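Long-range contact in sensory box histidine kinase/response regulator (PDB 3MR0), which probably acts as a phosphorelay sensor kinase in two-component signalling, this chain being the PAS domain of the longer protein: residues 59-71 / 82-95. Residues are numbered along the deposited sequence; the frame is centred on the assembly and turned at random. Where two conformers were deposited one is given.
Sequences SIHPDDRARVLAA and YDVEYRVRTRSGDF
R87 and D64 form the polar centre of this contact in a PAS fold, where the turn leading into helix 65-78 and the helix's first turns pack against strand 82-89, an outermost strand of the antiparallel sheet. R87 holds the carboxylate side-on: NE goes to OD2 on its syn side, and NH2 reaches OD1 of D64 at 2.8 Å from above the carboxylate plane. The backbone N of R87 also donates to OD2 of D64, on the anti side and from the face opposite to NE, so three N-H groups fix the rotation of the carboxylate. R67, bent at chi3 (43°), turns its guanidinium end-on to the strand; NH1 and NH2 both donate to the carbonyl O of E85, NH1 at 3.1 Å, while NH2 also makes a weak hydrogen bond, within a salt bridge, to OD1 of D64.

The imidazole of H61 lies between the R87 guanidinium and the F95 ring. It stacks face-to-face on F95, with centroids 4.2 Å apart and planes at 28°. Y86, which lines the pocket where a polyether is bound, has CG between its backbone N and carbonyl carbon (chi1 63°), which brings one ring face under CG2 of V68, a CH-pi contact. Ahead of the helix, I60 pairs with V88 of the strand in a single beta bridge: N of H61 donates to O of R87, and N of R89 to O of S59, each at 2.9 Å.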
loop_
_atom_site.group_PDB
_atom_site.type_symbol
_atom_site.label_atom_id
_atom_site.label_comp_id
_atom_site.label_asym_id
_atom_site.label_seq_id
_atom_site.Cartn_x
_atom_site.Cartn_y
_atom_site.Cartn_z
ATOM N N SER A 59 6.006 8.244 -4.337
ATOM C CA SER A 59 5.490 7.671 -5.579
ATOM C C SER A 59 3.958 7.617 -5.762
ATOM O O SER A 59 3.476 7.233 -6.825
ATOM C CB SER A 59 6.073 6.276 -5.732
ATOM O OG SER A 59 5.773 5.514 -4.574
ATOM N N ILE A 60 3.208 7.989 -4.731
ATOM C CA ILE A 60 1.751 7.938 -4.806
ATOM C C ILE A 60 1.213 8.798 -5.946
ATOM O O ILE A 60 1.747 9.872 -6.236
ATOM C CB ILE A 60 1.087 8.351 -3.487
ATOM C CG1 ILE A 60 1.467 7.369 -2.383
ATOM C CG2 ILE A 60 -0.421 8.379 -3.627
ATOM C CD1 ILE A 60 0.403 7.224 -1.346
ATOM N N HIS A 61 0.161 8.316 -6.603
ATOM C CA HIS A 61 -0.475 9.055 -7.696
ATOM C C HIS A 61 -1.074 10.342 -7.134
ATOM O O HIS A 61 -1.712 10.308 -6.091
ATOM C CB HIS A 61 -1.587 8.207 -8.304
ATOM C CG HIS A 61 -1.887 8.540 -9.728
ATOM N ND1 HIS A 61 -2.048 9.833 -10.169
ATOM C CD2 HIS A 61 -2.057 7.749 -10.810
ATOM C CE1 HIS A 61 -2.297 9.830 -11.465
ATOM N NE2 HIS A 61 -2.315 8.576 -11.878
ATOM N N PRO A 62 -0.879 11.479 -7.819
ATOM C CA PRO A 62 -1.451 12.752 -7.356
ATOM C C PRO A 62 -2.923 12.697 -6.967
ATOM O O PRO A 62 -3.270 13.376 -6.017
ATOM C CB PRO A 62 -1.263 13.688 -8.554
ATOM C CG PRO A 62 -0.818 12.795 -9.706
ATOM C CD PRO A 62 -0.104 11.655 -9.055
ATOM N N ASP A 63 -3.760 11.930 -7.663
ATOM C CA ASP A 63 -5.189 11.870 -7.325
ATOM C C ASP A 63 -5.524 11.128 -6.023
ATOM O O ASP A 63 -6.556 11.391 -5.410
ATOM C CB ASP A 63 -6.009 11.292 -8.477
ATOM C CG ASP A 63 -6.236 12.286 -9.570
ATOM O OD1 ASP A 63 -5.741 13.421 -9.453
ATOM O OD2 ASP A 63 -6.907 11.930 -10.555
ATOM N N ASP A 64 -4.646 10.220 -5.600
ATOM C CA ASP A 64 -4.882 9.408 -4.405
ATOM C C ASP A 64 -4.200 9.932 -3.139
ATOM O O ASP A 64 -4.525 9.503 -2.030
ATOM C CB ASP A 64 -4.395 7.975 -4.653
ATOM C CG ASP A 64 -5.148 7.295 -5.773
ATOM O OD1 ASP A 64 -6.349 7.630 -5.972
ATOM O OD2 ASP A 64 -4.533 6.430 -6.457
ATOM N N ARG A 65 -3.229 10.816 -3.326
ATOM C CA ARG A 65 -2.367 11.321 -2.267
ATOM C C ARG A 65 -3.149 11.762 -1.035
ATOM O O ARG A 65 -2.865 11.332 0.069
ATOM C CB ARG A 65 -1.494 12.465 -2.816
ATOM C CG ARG A 65 -0.360 12.969 -1.904
ATOM C CD ARG A 65 0.963 13.159 -2.680
ATOM N NE ARG A 65 0.839 14.069 -3.828
ATOM C CZ ARG A 65 1.461 13.926 -5.008
ATOM N NH1 ARG A 65 2.259 12.880 -5.248
ATOM N NH2 ARG A 65 1.276 14.838 -5.960
ATOM N N ALA A 66 -4.146 12.608 -1.221
ATOM C CA ALA A 66 -4.897 13.124 -0.086
ATOM C C ALA A 66 -5.670 12.015 0.600
ATOM O O ALA A 66 -5.644 11.901 1.813
ATOM C CB ALA A 66 -5.830 14.223 -0.539
ATOM N N ARG A 67 -6.355 11.190 -0.186
ATOM C CA ARG A 67 -7.156 10.114 0.368
ATOM C C ARG A 67 -6.303 9.191 1.231
ATOM O O ARG A 67 -6.695 8.817 2.349
ATOM C CB ARG A 67 -7.806 9.314 -0.761
ATOM C CG ARG A 67 -8.840 8.316 -0.275
ATOM C CD ARG A 67 -9.677 7.786 -1.416
ATOM N NE ARG A 67 -8.864 7.483 -2.585
ATOM C CZ ARG A 67 -8.228 6.333 -2.756
ATOM N NH1 ARG A 67 -8.308 5.400 -1.833
ATOM N NH2 ARG A 67 -7.519 6.119 -3.852
ATOM N N VAL A 68 -5.136 8.815 0.708
ATOM C CA VAL A 68 -4.229 7.895 1.409
ATOM C C VAL A 68 -3.689 8.496 2.700
ATOM O O VAL A 68 -3.755 7.864 3.754
ATOM C CB VAL A 68 -3.047 7.447 0.503
ATOM C CG1 VAL A 68 -2.018 6.642 1.296
ATOM C CG2 VAL A 68 -3.569 6.653 -0.681
ATOM N N LEU A 69 -3.152 9.712 2.621
ATOM C CA LEU A 69 -2.588 10.359 3.799
ATOM C C LEU A 69 -3.663 10.514 4.862
ATOM O O LEU A 69 -3.410 10.320 6.047
ATOM C CB LEU A 69 -2.006 11.733 3.467
ATOM C CG LEU A 69 -0.936 11.926 2.393
ATOM C CD1 LEU A 69 -0.712 13.415 2.165
ATOM C CD2 LEU A 69 0.378 11.240 2.740
ATOM N N ALA A 70 -4.869 10.874 4.439
ATOM C CA ALA A 70 -5.960 11.022 5.383
ATOM C C ALA A 70 -6.278 9.701 6.090
ATOM O O ALA A 70 -6.510 9.690 7.296
ATOM C CB ALA A 70 -7.209 11.606 4.692
ATOM N N ALA A 71 -6.281 8.589 5.355
ATOM C CA ALA A 71 -6.607 7.308 5.973
ATOM C C ALA A 71 -5.524 6.896 6.962
ATOM O O ALA A 71 -5.820 6.318 8.015
ATOM C CB ALA A 71 -6.841 6.223 4.925
ATOM N N TYR A 82 -6.806 0.683 8.786
ATOM C CA TYR A 82 -6.031 1.073 7.612
ATOM C C TYR A 82 -6.072 -0.047 6.581
ATOM O O TYR A 82 -5.492 -1.125 6.774
ATOM C CB TYR A 82 -4.593 1.447 7.976
ATOM C CG TYR A 82 -3.811 2.031 6.828
ATOM C CD1 TYR A 82 -4.001 3.348 6.424
ATOM C CD2 TYR A 82 -2.881 1.264 6.137
ATOM C CE1 TYR A 82 -3.287 3.880 5.361
ATOM C CE2 TYR A 82 -2.153 1.795 5.078
ATOM C CZ TYR A 82 -2.357 3.093 4.692
ATOM O OH TYR A 82 -1.622 3.597 3.636
ATOM N N ASP A 83 -6.771 0.236 5.481
ATOM C CA ASP A 83 -6.957 -0.697 4.371
ATOM C C ASP A 83 -7.394 0.089 3.147
ATOM O O ASP A 83 -8.572 0.367 2.959
ATOM C CB ASP A 83 -8.012 -1.746 4.741
ATOM C CG ASP A 83 -8.148 -2.833 3.701
ATOM O OD1 ASP A 83 -7.922 -2.562 2.510
ATOM O OD2 ASP A 83 -8.494 -3.966 4.084
ATOM N N VAL A 84 -6.445 0.472 2.317
ATOM C CA VAL A 84 -6.787 1.352 1.218
ATOM C C VAL A 84 -6.297 0.759 -0.083
ATOM O O VAL A 84 -5.404 -0.081 -0.083
ATOM C CB VAL A 84 -6.188 2.779 1.402
ATOM C CG1 VAL A 84 -6.948 3.541 2.444
ATOM C CG2 VAL A 84 -4.686 2.719 1.751
ATOM N N GLU A 85 -6.885 1.203 -1.184
ATOM C CA GLU A 85 -6.361 0.877 -2.481
ATOM C C GLU A 85 -5.958 2.159 -3.168
ATOM O O GLU A 85 -6.671 3.159 -3.115
ATOM C CB GLU A 85 -7.382 0.070 -3.283
ATOM C CG GLU A 85 -7.651 -1.286 -2.631
ATOM C CD GLU A 85 -8.536 -2.206 -3.457
ATOM O OE1 GLU A 85 -9.278 -1.717 -4.334
ATOM O OE2 GLU A 85 -8.472 -3.432 -3.215
ATOM N N TYR A 86 -4.789 2.150 -3.793
ATOM C CA TYR A 86 -4.318 3.345 -4.482
ATOM C C TYR A 86 -3.238 3.069 -5.525
ATOM O O TYR A 86 -2.737 1.955 -5.623
ATOM C CB TYR A 86 -3.847 4.398 -3.478
ATOM C CG TYR A 86 -2.669 4.008 -2.604
ATOM C CD1 TYR A 86 -1.356 4.328 -2.975
ATOM C CD2 TYR A 86 -2.874 3.382 -1.389
ATOM C CE1 TYR A 86 -0.288 4.010 -2.164
ATOM C CE2 TYR A 86 -1.822 3.062 -0.567
ATOM C CZ TYR A 86 -0.530 3.381 -0.953
ATOM O OH TYR A 86 0.510 3.063 -0.106
ATOM N N ARG A 87 -2.893 4.093 -6.303
ATOM C CA ARG A 87 -1.915 3.954 -7.361
ATOM C C ARG A 87 -0.554 4.435 -6.900
ATOM O O ARG A 87 -0.441 5.484 -6.259
ATOM C CB ARG A 87 -2.351 4.731 -8.614
ATOM C CG ARG A 87 -3.482 4.077 -9.402
ATOM C CD ARG A 87 -4.248 5.102 -10.194
ATOM N NE ARG A 87 -4.872 6.076 -9.305
ATOM C CZ ARG A 87 -5.706 7.037 -9.695
ATOM N NH1 ARG A 87 -6.028 7.158 -10.980
ATOM N NH2 ARG A 87 -6.221 7.872 -8.800
ATOM N N VAL A 88 0.471 3.650 -7.235
ATOM C CA VAL A 88 1.872 4.003 -7.016
ATOM C C VAL A 88 2.674 3.917 -8.314
ATOM O O VAL A 88 2.430 3.048 -9.155
ATOM C CB VAL A 88 2.574 3.125 -5.952
ATOM C CG1 VAL A 88 2.050 3.434 -4.571
ATOM C CG2 VAL A 88 2.457 1.656 -6.277
ATOM N N ARG A 89 3.619 4.841 -8.471
ATOM C CA ARG A 89 4.504 4.867 -9.624
ATOM C C ARG A 89 5.627 3.847 -9.419
ATOM O O ARG A 89 6.412 3.934 -8.466
ATOM C CB ARG A 89 5.071 6.282 -9.831
ATOM C CG ARG A 89 5.710 6.511 -11.191
ATOM C CD ARG A 89 6.228 7.934 -11.350
ATOM N NE ARG A 89 5.191 8.907 -11.712
ATOM C CZ ARG A 89 4.893 9.265 -12.960
ATOM N NH1 ARG A 89 5.540 8.717 -13.981
ATOM N NH2 ARG A 89 3.945 10.169 -13.191
ATOM N N THR A 90 5.683 2.865 -10.307
ATOM C CA THR A 90 6.694 1.814 -10.237
ATOM C C THR A 90 8.055 2.294 -10.790
ATOM O O THR A 90 8.173 3.403 -11.320
ATOM C CB THR A 90 6.199 0.558 -10.963
ATOM O OG1 THR A 90 5.938 0.869 -12.329
ATOM C CG2 THR A 90 4.905 0.072 -10.337
ATOM N N ARG A 91 9.077 1.464 -10.642
ATOM C CA ARG A 91 10.436 1.831 -11.034
ATOM C C ARG A 91 10.428 2.484 -12.393
ATOM O O ARG A 91 11.138 3.457 -12.651
ATOM C CB ARG A 91 11.289 0.583 -11.123
ATOM C CG ARG A 91 12.544 0.760 -11.907
ATOM C CD ARG A 91 13.259 -0.560 -12.036
ATOM N NE ARG A 91 14.494 -0.416 -12.788
ATOM C CZ ARG A 91 14.594 -0.575 -14.101
ATOM N NH1 ARG A 91 13.526 -0.905 -14.815
ATOM N NH2 ARG A 91 15.767 -0.401 -14.700
ATOM N N SER A 92 9.609 1.916 -13.262
ATOM C CA SER A 92 9.601 2.249 -14.661
ATOM C C SER A 92 8.594 3.338 -14.910
ATOM O O SER A 92 8.061 3.451 -16.014
ATOM C CB SER A 92 9.185 1.026 -15.449
ATOM O OG SER A 92 7.905 0.600 -15.017
ATOM N N GLY A 93 8.307 4.122 -13.879
ATOM C CA GLY A 93 7.426 5.261 -14.018
ATOM C C GLY A 93 5.998 4.928 -14.385
ATOM O O GLY A 93 5.202 5.842 -14.578
ATOM N N ASP A 94 5.672 3.634 -14.473
ATOM C CA ASP A 94 4.299 3.167 -14.771
ATOM C C ASP A 94 3.489 2.898 -13.492
ATOM O O ASP A 94 4.008 2.357 -12.508
ATOM C CB ASP A 94 4.320 1.900 -15.641
ATOM C CG ASP A 94 3.768 2.133 -17.052
ATOM O OD1 ASP A 94 3.447 3.281 -17.419
ATOM O OD2 ASP A 94 3.659 1.150 -17.806
ATOM N N PHE A 95 2.215 3.270 -13.507
ATOM C CA PHE A 95 1.405 3.143 -12.308
ATOM C C PHE A 95 0.787 1.775 -12.178
ATOM O O PHE A 95 0.340 1.196 -13.158
ATOM C CB PHE A 95 0.336 4.237 -12.256
ATOM C CG PHE A 95 0.895 5.590 -11.928
ATOM C CD1 PHE A 95 1.255 6.471 -12.936
ATOM C CD2 PHE A 95 1.094 5.962 -10.614
ATOM C CE1 PHE A 95 1.802 7.724 -12.633
ATOM C CE2 PHE A 95 1.621 7.187 -10.300
ATOM C CZ PHE A 95 1.986 8.081 -11.315
HETATM O O HOH W 1 -8.796 9.878 -9.613
#